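Local coordinates for protein polyketide synthase PksJ (Bacillus subtilis subsp. subtilis, PDB 4J1Q) that reduces alpha- and beta-keto groups stereoselectively, probably with NADPH as hydride donor, as a ketoreductase domain of the bacillaene polyketide assembly line, at residues R84-M89 with K314-L319; N91-L96 with E305-V310; K120-G125 with M358-E363. All coordinates share one frame; numbering follows the deposited sequence.

Contact 1 (R84-M89 with K314-L319). With NDP (NADPH dihydro-nicotinamide-adenine-dinucleotide phosphate), chain B.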
loop_
_atom_site.group_PDB
_atom_site.type_symbol
_atom_site.label_atom_id
_atom_site.label_comp_id
_atom_site.label_asym_id
_atom_site.label_seq_id
_atom_site.Cartn_x
_atom_site.Cartn_y
_atom_site.Cartn_z
ATOM N N ARG A 84 13.498 7.621 3.377
ATOM C CA ARG A 84 13.053 8.545 4.401
ATOM C C ARG A 84 11.776 8.038 5.048
ATOM O O ARG A 84 11.618 8.122 6.268
ATOM C CB ARG A 84 12.833 9.929 3.798
ATOM C CG ARG A 84 13.751 10.996 4.368
ATOM C CD ARG A 84 13.633 12.289 3.581
ATOM N NE ARG A 84 14.110 12.115 2.218
ATOM C CZ ARG A 84 13.511 12.611 1.147
ATOM N NH1 ARG A 84 12.401 13.322 1.272
ATOM N NH2 ARG A 84 14.049 12.430 -0.045
ATOM N N TYR A 85 10.871 7.516 4.227
ATOM C CA TYR A 85 9.643 6.859 4.696
ATOM C C TYR A 85 9.945 5.703 5.648
ATOM O O TYR A 85 9.412 5.641 6.757
ATOM C CB TYR A 85 8.849 6.337 3.481
ATOM C CG TYR A 85 7.505 5.748 3.835
ATOM C CD1 TYR A 85 6.368 6.552 3.881
ATOM C CD2 TYR A 85 7.352 4.378 4.095
ATOM C CE1 TYR A 85 5.116 6.013 4.174
ATOM C CE2 TYR A 85 6.094 3.841 4.369
ATOM C CZ TYR A 85 4.984 4.671 4.418
ATOM O OH TYR A 85 3.737 4.151 4.691
ATOM N N GLN A 86 10.787 4.774 5.213
ATOM C CA GLN A 86 11.143 3.633 6.059
ATOM C C GLN A 86 11.668 4.111 7.415
ATOM O O GLN A 86 11.215 3.649 8.469
ATOM C CB GLN A 86 12.192 2.741 5.366
ATOM C CG GLN A 86 11.760 2.221 4.004
ATOM C CD GLN A 86 12.516 0.984 3.585
ATOM O OE1 GLN A 86 13.258 0.401 4.371
ATOM N NE2 GLN A 86 12.314 0.554 2.352
ATOM N N CYS A 87 12.562 5.100 7.371
ATOM C CA CYS A 87 13.103 5.696 8.586
ATOM C C CYS A 87 12.005 6.270 9.478
ATOM O O CYS A 87 11.936 5.965 10.664
ATOM C CB CYS A 87 14.130 6.770 8.236
ATOM S SG CYS A 87 15.116 7.334 9.642
ATOM N N TYR A 88 11.127 7.086 8.905
ATOM C CA TYR A 88 10.128 7.778 9.719
ATOM C C TYR A 88 9.098 6.815 10.269
ATOM O O TYR A 88 8.631 6.984 11.406
ATOM C CB TYR A 88 9.438 8.876 8.931
ATOM C CG TYR A 88 10.336 10.031 8.595
ATOM C CD1 TYR A 88 11.485 10.295 9.345
ATOM C CD2 TYR A 88 10.027 10.891 7.561
ATOM C CE1 TYR A 88 12.292 11.382 9.064
ATOM C CE2 TYR A 88 10.856 11.953 7.244
ATOM C CZ TYR A 88 11.979 12.200 8.003
ATOM O OH TYR A 88 12.782 13.264 7.671
ATOM N N MET A 89 8.787 5.774 9.484
ATOM C CA MET A 89 7.877 4.725 9.937
ATOM C C MET A 89 8.432 4.025 11.160
ATOM O O MET A 89 7.702 3.753 12.111
ATOM C CB MET A 89 7.604 3.695 8.822
ATOM C CG MET A 89 6.827 4.247 7.642
ATOM S SD MET A 89 5.239 4.985 8.116
ATOM C CE MET A 89 5.640 6.731 7.955
ATOM N N LYS A 314 8.463 -3.479 -0.689
ATOM C CA LYS A 314 7.255 -2.779 -1.139
ATOM C C LYS A 314 7.507 -1.265 -1.176
ATOM O O LYS A 314 6.758 -0.491 -1.788
ATOM C CB LYS A 314 6.065 -3.133 -0.234
ATOM C CG LYS A 314 5.424 -4.495 -0.566
ATOM C CD LYS A 314 4.278 -4.837 0.366
ATOM C CE LYS A 314 3.706 -6.222 0.088
ATOM N NZ LYS A 314 2.767 -6.325 -1.081
ATOM N N VAL A 315 8.556 -0.823 -0.492
ATOM C CA VAL A 315 8.758 0.611 -0.378
ATOM C C VAL A 315 9.956 1.077 -1.182
ATOM O O VAL A 315 9.778 1.638 -2.260
ATOM C CB VAL A 315 8.762 1.087 1.087
ATOM C CG1 VAL A 315 8.923 2.601 1.158
ATOM C CG2 VAL A 315 7.461 0.671 1.732
ATOM N N SER A 316 11.152 0.673 -0.769
ATOM C CA SER A 316 12.342 0.899 -1.567
ATOM C C SER A 316 12.339 0.056 -2.826
ATOM O O SER A 316 12.736 0.535 -3.912
ATOM C CB SER A 316 13.611 0.605 -0.763
ATOM O OG SER A 316 13.860 1.661 0.127
ATOM N N GLY A 317 11.952 -1.207 -2.679
ATOM C CA GLY A 317 11.917 -2.115 -3.810
ATOM C C GLY A 317 11.092 -1.532 -4.927
ATOM O O GLY A 317 11.496 -1.570 -6.087
ATOM N N LEU A 318 9.948 -0.944 -4.567
ATOM C CA LEU A 318 9.017 -0.406 -5.538
ATOM C C LEU A 318 9.576 0.847 -6.192
ATOM O O LEU A 318 9.541 0.987 -7.401
ATOM C CB LEU A 318 7.678 -0.102 -4.869
ATOM C CG LEU A 318 6.599 0.463 -5.785
ATOM C CD1 LEU A 318 5.222 0.123 -5.281
ATOM C CD2 LEU A 318 6.728 1.957 -5.778
ATOM N N LEU A 319 10.103 1.757 -5.387
ATOM C CA LEU A 319 10.752 2.933 -5.920
ATOM C C LEU A 319 11.794 2.495 -6.935
ATOM O O LEU A 319 11.779 2.965 -8.065
ATOM C CB LEU A 319 11.380 3.765 -4.799
ATOM C CG LEU A 319 12.108 5.094 -5.093
ATOM C CD1 LEU A 319 12.160 5.983 -3.853
ATOM C CD2 LEU A 319 13.538 4.852 -5.576
HETATM P PA NDP B . 4.262 -15.003 -1.396
HETATM O O1A NDP B . 5.091 -14.772 -0.126
HETATM O O2A NDP B . 3.909 -16.359 -1.921
HETATM O O5B NDP B . 4.901 -14.139 -2.578
HETATM C C5B NDP B . 5.820 -13.080 -2.299
HETATM C C4B NDP B . 7.037 -13.355 -3.168
HETATM O O4B NDP B . 7.899 -12.217 -3.107
HETATM C C3B NDP B . 7.846 -14.505 -2.589
HETATM O O3B NDP B . 7.913 -15.471 -3.675
HETATM C C2B NDP B . 9.225 -13.920 -2.290
HETATM O O2B NDP B . 10.274 -14.783 -2.826
HETATM C C1B NDP B . 9.261 -12.634 -3.095
HETATM N N9A NDP B . 10.080 -11.638 -2.342
HETATM C C8A NDP B . 10.017 -11.358 -0.991
HETATM N N7A NDP B . 10.949 -10.363 -0.723
HETATM C C5A NDP B . 11.545 -9.986 -1.939
HETATM C C6A NDP B . 12.529 -9.064 -2.291
HETATM N N6A NDP B . 13.171 -8.285 -1.360
HETATM N N1A NDP B . 12.898 -8.949 -3.599
HETATM C C2A NDP B . 12.344 -9.743 -4.547
HETATM N N3A NDP B . 11.421 -10.671 -4.216
HETATM C C4A NDP B . 10.972 -10.787 -2.928
HETATM O O3 NDP B . 2.905 -14.150 -1.209
HETATM P PN NDP B . 1.807 -14.081 -2.371
HETATM O O1N NDP B . 0.569 -14.684 -1.711
HETATM O O2N NDP B . 2.380 -14.525 -3.704
HETATM O O5D NDP B . 1.564 -12.487 -2.474
HETATM C C5D NDP B . 1.856 -11.723 -3.652
HETATM C C4D NDP B . 1.695 -10.228 -3.294
HETATM O O4D NDP B . 0.293 -9.939 -3.103
HETATM C C3D NDP B . 2.385 -9.900 -1.962
HETATM O O3D NDP B . 3.073 -8.629 -2.044
HETATM C C2D NDP B . 1.257 -9.857 -0.977
HETATM O O2D NDP B . 1.563 -8.897 0.039
HETATM C C1D NDP B . 0.025 -9.459 -1.803
HETATM N N1N NDP B . -1.202 -10.061 -1.264
HETATM C C2N NDP B . -1.395 -11.411 -1.263
HETATM C C3N NDP B . -2.551 -11.989 -0.690
HETATM C C7N NDP B . -2.750 -13.507 -0.719
HETATM O O7N NDP B . -3.886 -13.954 -0.516
HETATM N N7N NDP B . -1.693 -14.340 -0.869
HETATM C C4N NDP B . -3.506 -11.159 -0.046
HETATM C C5N NDP B . -3.263 -9.771 -0.035
HETATM C C6N NDP B . -2.092 -9.260 -0.646
HETATM P P2B NDP B . 11.761 -14.816 -2.179
HETATM O O1X NDP B . 11.468 -15.027 -0.677
HETATM O O2X NDP B . 12.355 -15.966 -2.982
HETATM O O3X NDP B . 12.393 -13.470 -2.470
#
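Tyr85 and Gln86 of helix 81-98 meet Val315 and Ser316 of helix 304-324, where the two short segments run almost exactly antiparallel (174°), their axes 10.1 Å apart at closest approach. The apolar part centres on Val315. Its CG1 lies 3.8 Å from Tyr85 CD2, approaching the ring obliquely with the two side chains nearly at right angles, and also lies 4.0 Å from Gln86 CG. Gln86 runs past Val315 in the opposite direction. With CG anti to the backbone nitrogen (chi1 -175°), the Tyr85 ring reaches across the interface, and its hydroxyl is hydrogen-bonded to Ala353 O of helix 349-370. Met89 CG sits above one face of the same ring.

The polar ends differ. The Gln86 amide ends beside Ser316, whereas Lys314, the residue before Val315, leads its chain away from 84-89 to the cofactor. There NZ hydrogen-bonds to the nicotinamide-ribose hydroxyls, at 2.5 Å to NDP O3D and 3.1 Å to NDP O2D; Asn355 OD1 is a further partner of NZ. The chemistry implies that helix 304-324 serves this Rossmann-fold ketoreductase twice: Val315 and Ser316 pack against helix 81-98, while Lys314 binds the NADPH ribose.

Contact 2 (N91-L96 with E305-V310); sequences NIFELL and EEFQEV
Phe93 of helix 81-98 and Phe307 of helix 304-324 carry this contact, one aromatic ring laid on the other. Walking along 91-96, Ile92 comes first and turns from the partner helix, packing instead on Val126, Leu129 and Phe130 of helix 126-136. Phe93 follows, and with CG anti to the backbone nitrogen (chi1 163°) its ring extends to Phe307; Phe307 adopts the same kind of first torsion from its own side, and the two side chains slide past each other in opposite directions. The result is an offset face-to-face stack, with centroids 4.2 Å apart and planes tilted by 18°. Phe307 CD1 sits over the centre of the Phe93 ring, whereas Phe93 CG lies toward the rim of the Phe307 ring. The closest pair is Phe93 CD1 and Phe307 CE1 at 3.6 Å. Phe93 CB adds a CH-pi contact over the same Phe307 face, 4.1 Å from its centroid. Next in sequence, Glu94 OE2 is hydrogen-bonded to Asn304 ND2, at the start of the helix that bears Phe307. Helices 81-98 and 304-324 are thus joined here by a buried, purely aromatic and dispersive attachment that relies on ring overlap, with a polar link, Glu94 to Asn304, close by.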
loop_
_atom_site.group_PDB
_atom_site.type_symbol
_atom_site.label_atom_id
_atom_site.label_comp_id
_atom_site.label_asym_id
_atom_site.label_seq_id
_atom_site.Cartn_x
_atom_site.Cartn_y
_atom_site.Cartn_z
ATOM N N ASN A 91 10.483 5.387 13.273
ATOM C CA ASN A 91 10.343 6.359 14.368
ATOM C C ASN A 91 8.939 6.351 14.962
ATOM O O ASN A 91 8.809 6.326 16.190
ATOM C CB ASN A 91 10.678 7.774 13.903
ATOM C CG ASN A 91 12.120 7.911 13.474
ATOM O OD1 ASN A 91 12.991 7.218 13.986
ATOM N ND2 ASN A 91 12.367 8.753 12.487
ATOM N N ILE A 92 7.898 6.338 14.100
ATOM C CA ILE A 92 6.517 6.224 14.582
ATOM C C ILE A 92 6.377 4.945 15.357
ATOM O O ILE A 92 5.754 4.901 16.427
ATOM C CB ILE A 92 5.463 6.125 13.454
ATOM C CG1 ILE A 92 5.557 7.307 12.475
ATOM C CG2 ILE A 92 4.071 5.997 14.059
ATOM C CD1 ILE A 92 6.003 8.587 13.114
ATOM N N PHE A 93 6.963 3.898 14.798
ATOM C CA PHE A 93 6.850 2.562 15.350
ATOM C C PHE A 93 7.497 2.498 16.730
ATOM O O PHE A 93 6.919 1.929 17.668
ATOM C CB PHE A 93 7.478 1.576 14.361
ATOM C CG PHE A 93 7.798 0.233 14.939
ATOM C CD1 PHE A 93 6.784 -0.650 15.251
ATOM C CD2 PHE A 93 9.114 -0.213 14.988
ATOM C CE1 PHE A 93 7.083 -1.929 15.672
ATOM C CE2 PHE A 93 9.420 -1.485 15.394
ATOM C CZ PHE A 93 8.399 -2.359 15.719
ATOM N N GLU A 94 8.633 3.177 16.891
ATOM C CA GLU A 94 9.350 3.145 18.179
ATOM C C GLU A 94 8.665 4.037 19.197
ATOM O O GLU A 94 8.703 3.773 20.376
ATOM C CB GLU A 94 10.812 3.559 18.018
ATOM C CG GLU A 94 11.633 2.583 17.195
ATOM C CD GLU A 94 13.056 3.058 16.977
ATOM O OE1 GLU A 94 13.266 4.275 16.782
ATOM O OE2 GLU A 94 13.974 2.216 17.019
ATOM N N LEU A 95 8.023 5.085 18.705
ATOM C CA LEU A 95 7.157 5.916 19.517
ATOM C C LEU A 95 6.008 5.131 20.157
ATOM O O LEU A 95 5.816 5.184 21.357
ATOM C CB LEU A 95 6.625 7.056 18.666
ATOM C CG LEU A 95 5.681 8.035 19.334
ATOM C CD1 LEU A 95 6.408 8.849 20.408
ATOM C CD2 LEU A 95 5.057 8.934 18.284
ATOM N N LEU A 96 5.263 4.373 19.363
ATOM C CA LEU A 96 4.164 3.561 19.906
ATOM C C LEU A 96 4.668 2.601 20.978
ATOM O O LEU A 96 4.135 2.566 22.090
ATOM C CB LEU A 96 3.478 2.753 18.804
ATOM C CG LEU A 96 2.781 3.554 17.702
ATOM C CD1 LEU A 96 2.397 2.622 16.558
ATOM C CD2 LEU A 96 1.557 4.275 18.240
ATOM N N GLU A 305 14.388 -4.854 13.000
ATOM C CA GLU A 305 14.892 -5.603 11.846
ATOM C C GLU A 305 13.761 -6.211 11.036
ATOM O O GLU A 305 13.761 -6.165 9.787
ATOM C CB GLU A 305 15.874 -6.705 12.274
ATOM C CG GLU A 305 17.151 -6.192 12.905
ATOM C CD GLU A 305 16.959 -5.786 14.350
ATOM O OE1 GLU A 305 17.329 -4.639 14.700
ATOM O OE2 GLU A 305 16.438 -6.615 15.130
ATOM N N GLU A 306 12.808 -6.814 11.734
ATOM C CA GLU A 306 11.679 -7.436 11.062
ATOM C C GLU A 306 10.845 -6.360 10.378
ATOM O O GLU A 306 10.456 -6.506 9.196
ATOM C CB GLU A 306 10.816 -8.197 12.064
ATOM C CG GLU A 306 9.827 -9.114 11.381
ATOM C CD GLU A 306 8.903 -9.802 12.352
ATOM O OE1 GLU A 306 8.899 -11.050 12.377
ATOM O OE2 GLU A 306 8.116 -9.098 13.021
ATOM N N PHE A 307 10.556 -5.304 11.137
ATOM C CA PHE A 307 9.871 -4.125 10.627
ATOM C C PHE A 307 10.460 -3.612 9.302
ATOM O O PHE A 307 9.778 -3.567 8.299
ATOM C CB PHE A 307 9.887 -3.019 11.696
ATOM C CG PHE A 307 8.918 -1.905 11.432
ATOM C CD1 PHE A 307 7.610 -1.983 11.898
ATOM C CD2 PHE A 307 9.285 -0.804 10.662
ATOM C CE1 PHE A 307 6.691 -0.975 11.627
ATOM C CE2 PHE A 307 8.370 0.212 10.391
ATOM C CZ PHE A 307 7.068 0.125 10.876
ATOM N N GLN A 308 11.741 -3.275 9.284
ATOM C CA GLN A 308 12.395 -2.809 8.048
ATOM C C GLN A 308 12.308 -3.842 6.960
ATOM O O GLN A 308 12.237 -3.506 5.772
ATOM C CB GLN A 308 13.876 -2.447 8.277
ATOM C CG GLN A 308 14.074 -1.105 8.999
ATOM C CD GLN A 308 13.398 0.039 8.266
ATOM O OE1 GLN A 308 12.785 0.897 8.883
ATOM N NE2 GLN A 308 13.506 0.048 6.930
ATOM N N GLU A 309 12.437 -5.102 7.343
ATOM C CA GLU A 309 12.510 -6.189 6.383
ATOM C C GLU A 309 11.203 -6.359 5.619
ATOM O O GLU A 309 11.200 -6.697 4.442
ATOM C CB GLU A 309 12.860 -7.469 7.107
ATOM C CG GLU A 309 12.968 -8.703 6.241
ATOM C CD GLU A 309 12.951 -9.978 7.082
ATOM O OE1 GLU A 309 13.754 -10.113 8.041
ATOM O OE2 GLU A 309 12.067 -10.825 6.844
ATOM N N VAL A 310 10.064 -6.131 6.268
ATOM C CA VAL A 310 8.836 -6.177 5.483
ATOM C C VAL A 310 8.511 -4.906 4.700
ATOM O O VAL A 310 7.877 -4.990 3.657
ATOM C CB VAL A 310 7.620 -6.786 6.219
ATOM C CG1 VAL A 310 8.005 -7.386 7.560
ATOM C CG2 VAL A 310 6.464 -5.798 6.312
#

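Contact 3 (K120-G125 with M358-E363); sequences KQLFAG and MDAFAE
Leu122 fits its two methyl groups against the backbone and side chains of Ala360 and Phe361. CD2 rests on the backbone: it lies 3.6 Å from Phe361 N and 3.7 Å from Ala360 C, the two ends of the peptide bond joining those residues, and it also touches Ala360 CB at 3.9 Å. CD1, the other branch, meets Phe361 CD1 at 3.9 Å, approaching the edge of the ring near its plane. The leucine and phenylalanine side chains cross obliquely. Small Ala360 lets the chains come close, its CA standing 5.5 Å from Leu122 CA, and its methyl also approaches Gly125 N at 4.4 Å.

What positions these groups is the tight turn of 122-125, a 3-10 segment in which Gly125 N donates to Leu122 O over 2.9 Å. Leu122 itself has CG beside its backbone nitrogen (chi1 -62°) and an extended chi2, which carries both methyls toward the helix. On the helical side, CG of Phe361 is anti to its backbone nitrogen (chi1 -159°), which brings the ring edge to Leu122 CD1.

Further out, Ile81 of helix 81-98 also packs on Leu122, while Leu318 and Asp322 of helix 304-324 touch Phe361. Asp359 anchors another side of helix 349-370 through bonds to Ser337, Ser380 and Asn382. Chemically, this is apolar packing that joins the loop between strand 108-115 and helix 126-136 to helix 349-370, about 14 Å from the bound NADPH at Phe361, with one leucine methyl on a peptide and the other at a ring edge.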
loop_
_atom_site.group_PDB
_atom_site.type_symbol
_atom_site.label_atom_id
_atom_site.label_comp_id
_atom_site.label_asym_id
_atom_site.label_seq_id
_atom_site.Cartn_x
_atom_site.Cartn_y
_atom_site.Cartn_z
ATOM N N LYS A 120 6.333 14.368 -0.693
ATOM C CA LYS A 120 5.969 14.281 0.709
ATOM C C LYS A 120 4.567 13.702 0.867
ATOM O O LYS A 120 4.150 13.302 1.957
ATOM C CB LYS A 120 6.067 15.664 1.359
ATOM C CG LYS A 120 7.503 16.107 1.588
ATOM C CD LYS A 120 7.636 17.617 1.610
ATOM C CE LYS A 120 9.084 18.031 1.832
ATOM N NZ LYS A 120 9.413 18.204 3.275
ATOM N N GLN A 121 3.871 13.641 -0.259
ATOM C CA GLN A 121 2.566 13.005 -0.362
ATOM C C GLN A 121 2.641 11.565 0.163
ATOM O O GLN A 121 1.741 11.086 0.847
ATOM C CB GLN A 121 2.162 12.966 -1.837
ATOM C CG GLN A 121 0.747 13.407 -2.112
ATOM C CD GLN A 121 0.448 13.425 -3.601
ATOM O OE1 GLN A 121 0.690 12.430 -4.312
ATOM N NE2 GLN A 121 -0.008 14.584 -4.103
ATOM N N LEU A 122 3.702 10.873 -0.232
ATOM C CA LEU A 122 3.907 9.493 0.107
ATOM C C LEU A 122 3.886 9.176 1.612
ATOM O O LEU A 122 3.494 8.078 1.998
ATOM C CB LEU A 122 5.200 9.021 -0.519
ATOM C CG LEU A 122 5.185 9.088 -2.047
ATOM C CD1 LEU A 122 6.516 8.611 -2.598
ATOM C CD2 LEU A 122 4.037 8.264 -2.604
ATOM N N PHE A 123 4.315 10.128 2.450
ATOM C CA PHE A 123 4.240 9.983 3.908
ATOM C C PHE A 123 2.806 9.710 4.373
ATOM O O PHE A 123 2.602 9.206 5.450
ATOM C CB PHE A 123 4.798 11.238 4.601
ATOM C CG PHE A 123 6.270 11.447 4.377
ATOM C CD1 PHE A 123 6.777 12.718 4.164
ATOM C CD2 PHE A 123 7.147 10.371 4.332
ATOM C CE1 PHE A 123 8.125 12.915 3.906
ATOM C CE2 PHE A 123 8.504 10.562 4.135
ATOM C CZ PHE A 123 8.998 11.837 3.907
ATOM N N ALA A 124 1.823 10.064 3.549
ATOM C CA ALA A 124 0.420 9.800 3.862
ATOM C C ALA A 124 0.191 8.299 4.079
ATOM O O ALA A 124 -0.778 7.879 4.740
ATOM C CB ALA A 124 -0.485 10.309 2.734
ATOM N N GLY A 125 1.064 7.492 3.478
ATOM C CA GLY A 125 1.111 6.071 3.779
ATOM C C GLY A 125 1.160 5.712 5.265
ATOM O O GLY A 125 0.821 4.594 5.646
ATOM N N MET A 358 2.441 1.914 -1.162
ATOM C CA MET A 358 2.234 1.549 -2.570
ATOM C C MET A 358 0.990 2.206 -3.117
ATOM O O MET A 358 1.031 2.825 -4.185
ATOM C CB MET A 358 2.145 0.020 -2.746
ATOM C CG MET A 358 3.470 -0.666 -2.463
ATOM S SD MET A 358 3.601 -2.273 -3.236
ATOM C CE MET A 358 2.140 -3.155 -2.660
ATOM N N ASP A 359 -0.103 2.117 -2.340
ATOM C CA ASP A 359 -1.347 2.865 -2.647
ATOM C C ASP A 359 -1.070 4.346 -2.908
ATOM O O ASP A 359 -1.508 4.887 -3.911
ATOM C CB ASP A 359 -2.368 2.732 -1.513
ATOM C CG ASP A 359 -2.675 1.274 -1.177
ATOM O OD1 ASP A 359 -2.355 0.374 -2.015
ATOM O OD2 ASP A 359 -3.222 1.024 -0.064
ATOM N N ALA A 360 -0.325 4.985 -2.013
ATOM C CA ALA A 360 0.007 6.411 -2.162
ATOM C C ALA A 360 0.876 6.617 -3.392
ATOM O O ALA A 360 0.742 7.614 -4.088
ATOM C CB ALA A 360 0.719 6.959 -0.924
ATOM N N PHE A 361 1.749 5.660 -3.668
ATOM C CA PHE A 361 2.622 5.744 -4.837
ATOM C C PHE A 361 1.855 5.709 -6.164
ATOM O O PHE A 361 2.249 6.354 -7.142
ATOM C CB PHE A 361 3.666 4.626 -4.780
ATOM C CG PHE A 361 4.885 4.888 -5.618
ATOM C CD1 PHE A 361 5.895 5.724 -5.162
ATOM C CD2 PHE A 361 5.015 4.316 -6.874
ATOM C CE1 PHE A 361 7.008 5.993 -5.955
ATOM C CE2 PHE A 361 6.111 4.600 -7.674
ATOM C CZ PHE A 361 7.115 5.426 -7.210
ATOM N N ALA A 362 0.759 4.953 -6.202
ATOM C CA ALA A 362 -0.049 4.842 -7.423
ATOM C C ALA A 362 -0.495 6.218 -7.915
ATOM O O ALA A 362 -0.430 6.510 -9.118
ATOM C CB ALA A 362 -1.252 3.923 -7.224
ATOM N N GLU A 363 -1.004 7.039 -7.004
ATOM C CA GLU A 363 -1.410 8.392 -7.375
ATOM C C GLU A 363 -0.205 9.242 -7.762
ATOM O O GLU A 363 -0.260 10.014 -8.720
ATOM C CB GLU A 363 -2.213 9.075 -6.259
ATOM C CG GLU A 363 -2.931 10.343 -6.709
ATOM C CD GLU A 363 -4.140 10.078 -7.608
ATOM O OE1 GLU A 363 -5.256 9.920 -7.070
ATOM O OE2 GLU A 363 -3.990 10.070 -8.853
#

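The contacts are largely buried, though Ala360 in contact 3 is partly exposed. All join the N-terminal part of the chain to the part that binds NADPH, consistent with the structural and catalytic subdomains of polyketide ketoreductases. Contacts 1 and 2 lie along the same pair of helices, 81-98 and 304-324, whereas contact 3 joins a loop to helix 349-370. Contact 3 is nearest the centre of the chain, about 8 Å between centres, and contact 2 farthest, at about 16 Å. The chemistry also differs: methyl packing in contact 3, mixed apolar and polar groups in contact 1, whose Lys314 reaches NADPH, and stacked rings in contact 2. Leu318 touching Phe361 ties contact 1 to contact 3.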